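Side-chain contact in integrase (Bovine immunodeficiency virus, PDB 3KKS), which probably catalyses insertion of viral DNA into host DNA, as retroviral integrases do, through an RNase H-like catalytic core domain: residues L127-G132 against T138-Y143. Sequence-based numbering, arbitrary orientation.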
loop_
_atom_site.group_PDB
_atom_site.type_symbol
_atom_site.label_atom_id
_atom_site.label_comp_id
_atom_site.label_asym_id
_atom_site.label_seq_id
_atom_site.Cartn_x
_atom_site.Cartn_y
_atom_site.Cartn_z
ATOM N N LEU A 127 -7.158 4.995 -8.855
ATOM C CA LEU A 127 -7.713 4.036 -7.909
ATOM C C LEU A 127 -8.316 4.680 -6.682
ATOM O O LEU A 127 -9.384 4.283 -6.221
ATOM C CB LEU A 127 -6.633 3.053 -7.448
ATOM C CG LEU A 127 -6.012 2.153 -8.520
ATOM C CD1 LEU A 127 -4.952 1.282 -7.894
ATOM C CD2 LEU A 127 -7.094 1.296 -9.157
ATOM N N ASN A 128 -7.629 5.685 -6.156
ATOM C CA ASN A 128 -8.068 6.341 -4.942
ATOM C C ASN A 128 -9.043 7.490 -5.056
ATOM O O ASN A 128 -9.854 7.704 -4.151
ATOM C CB ASN A 128 -6.848 6.818 -4.165
ATOM C CG ASN A 128 -5.935 5.680 -3.774
ATOM O OD1 ASN A 128 -6.390 4.556 -3.577
ATOM N ND2 ASN A 128 -4.645 5.966 -3.635
ATOM N N LYS A 129 -8.975 8.221 -6.162
ATOM C CA LYS A 129 -9.814 9.390 -6.334
ATOM C C LYS A 129 -10.736 9.418 -7.544
ATOM O O LYS A 129 -11.577 10.306 -7.642
ATOM C CB LYS A 129 -8.927 10.630 -6.395
ATOM C CG LYS A 129 -8.012 10.825 -5.201
ATOM C CD LYS A 129 -7.122 12.041 -5.419
ATOM C CE LYS A 129 -6.487 12.508 -4.130
ATOM N NZ LYS A 129 -5.656 13.715 -4.379
ATOM N N LYS A 130 -10.605 8.471 -8.466
ATOM C CA LYS A 130 -11.447 8.526 -9.657
ATOM C C LYS A 130 -12.435 7.391 -9.860
ATOM O O LYS A 130 -12.848 7.109 -10.982
ATOM C CB LYS A 130 -10.558 8.687 -10.892
ATOM C CG LYS A 130 -9.813 10.016 -10.892
ATOM C CD LYS A 130 -8.813 10.111 -12.016
ATOM C CE LYS A 130 -8.259 11.525 -12.122
ATOM N NZ LYS A 130 -7.114 11.603 -13.080
ATOM N N ARG A 131 -12.814 6.741 -8.769
ATOM C CA ARG A 131 -13.783 5.661 -8.822
ATOM C C ARG A 131 -14.556 5.710 -7.513
ATOM O O ARG A 131 -14.005 6.057 -6.466
ATOM C CB ARG A 131 -13.081 4.309 -8.979
ATOM C CG ARG A 131 -12.176 3.959 -7.831
ATOM C CD ARG A 131 -10.912 3.307 -8.328
ATOM N NE ARG A 131 -10.981 1.853 -8.333
ATOM C CZ ARG A 131 -10.516 1.071 -7.363
ATOM N NH1 ARG A 131 -9.946 1.597 -6.292
ATOM N NH2 ARG A 131 -10.598 -0.245 -7.478
ATOM N N GLY A 132 -15.839 5.389 -7.583
ATOM C CA GLY A 132 -16.662 5.402 -6.393
ATOM C C GLY A 132 -17.142 4.005 -6.078
ATOM O O GLY A 132 -16.979 3.080 -6.875
ATOM N N THR A 138 -15.256 7.750 -2.994
ATOM C CA THR A 138 -13.960 7.297 -3.484
ATOM C C THR A 138 -13.194 6.704 -2.303
ATOM O O THR A 138 -13.425 7.081 -1.153
ATOM C CB THR A 138 -13.104 8.461 -4.021
ATOM O OG1 THR A 138 -12.730 9.320 -2.932
ATOM C CG2 THR A 138 -13.867 9.255 -5.053
ATOM N N PRO A 139 -12.276 5.763 -2.570
ATOM C CA PRO A 139 -11.500 5.161 -1.488
ATOM C C PRO A 139 -10.825 6.252 -0.667
ATOM O O PRO A 139 -10.650 6.122 0.541
ATOM C CB PRO A 139 -10.493 4.296 -2.235
ATOM C CG PRO A 139 -11.284 3.844 -3.429
ATOM C CD PRO A 139 -11.962 5.120 -3.861
ATOM N N TYR A 140 -10.454 7.333 -1.341
ATOM C CA TYR A 140 -9.804 8.458 -0.692
ATOM C C TYR A 140 -10.739 9.136 0.305
ATOM O O TYR A 140 -10.318 9.505 1.407
ATOM C CB TYR A 140 -9.366 9.474 -1.739
ATOM C CG TYR A 140 -8.564 10.613 -1.176
ATOM C CD1 TYR A 140 -7.199 10.473 -0.926
ATOM C CD2 TYR A 140 -9.163 11.845 -0.904
ATOM C CE1 TYR A 140 -6.447 11.532 -0.420
ATOM C CE2 TYR A 140 -8.426 12.910 -0.396
ATOM C CZ TYR A 140 -7.065 12.751 -0.162
ATOM O OH TYR A 140 -6.316 13.819 0.293
ATOM N N GLU A 141 -12.002 9.300 -0.082
ATOM C CA GLU A 141 -12.993 9.940 0.786
ATOM C C GLU A 141 -13.269 9.076 2.005
ATOM O O GLU A 141 -13.421 9.579 3.114
ATOM C CB GLU A 141 -14.304 10.181 0.027
ATOM C CG GLU A 141 -14.149 11.058 -1.204
ATOM C CD GLU A 141 -15.406 11.123 -2.049
ATOM O OE1 GLU A 141 -16.006 10.061 -2.322
ATOM O OE2 GLU A 141 -15.791 12.238 -2.453
ATOM N N ILE A 142 -13.333 7.769 1.791
ATOM C CA ILE A 142 -13.587 6.829 2.866
ATOM C C ILE A 142 -12.473 6.890 3.905
ATOM O O ILE A 142 -12.739 6.956 5.106
ATOM C CB ILE A 142 -13.698 5.398 2.306
ATOM C CG1 ILE A 142 -14.962 5.280 1.444
ATOM C CG2 ILE A 142 -13.699 4.386 3.440
ATOM C CD1 ILE A 142 -15.241 3.877 0.939
ATOM N N TYR A 143 -11.227 6.863 3.441
ATOM C CA TYR A 143 -10.083 6.924 4.341
ATOM C C TYR A 143 -10.110 8.234 5.113
ATOM O O TYR A 143 -9.935 8.252 6.334
ATOM C CB TYR A 143 -8.764 6.844 3.568
ATOM C CG TYR A 143 -7.568 7.063 4.466
ATOM C CD1 TYR A 143 -7.048 6.023 5.237
ATOM C CD2 TYR A 143 -7.007 8.332 4.607
ATOM C CE1 TYR A 143 -6.006 6.242 6.132
ATOM C CE2 TYR A 143 -5.962 8.564 5.501
ATOM C CZ TYR A 143 -5.469 7.517 6.260
ATOM O OH TYR A 143 -4.449 7.738 7.157
#
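The C-terminal end of helix 116-129 meets the N-terminal turn of helix 139-148, with the CA atoms of Asn128 and Pro139 5.0 Å apart. A loop joins these two consecutive helices of the RNase H-like integrase core. One backbone bond links them: Tyr140 N donates to Asn128 O at 2.9 Å, in the carbonyl plane. A carbonyl at the end of one helix thus takes an N-H from the first turn of the next. Thr138 is the N-cap of the second helix and makes a capping box with Glu141. Thr138 N donates to Glu141 OE1 on the anti side of the carboxylate, 29° out of its plane. Glu141 N donates to Thr138 OG1, whose position is less certain. Thr138 CA also makes a CA-H...O contact with Arg131 O at 3.2 Å. Pro139 packs its ring against backbone oxygens, with CD 3.3 Å from Asn128 O. The bent Arg131 side chain (chi3 -94°) brings NH1 to Leu127 O, a less surely placed atom, and within 3.9 Å of Pro139 CG. Arg131 NH2 forms a salt bridge with Asp101 of helix 89-109. Asn128 ND2 donates to Val28 O, outside the two segments. Lys129 runs extended alongside Tyr140. Lys129 NZ makes a cation-pi contact, 4.8 Å from the centroid of the Tyr140 ring. Lys129 CE sits closer over the same face, 3.8 Å from the Tyr140 ring centroid and 10° off the ring normal.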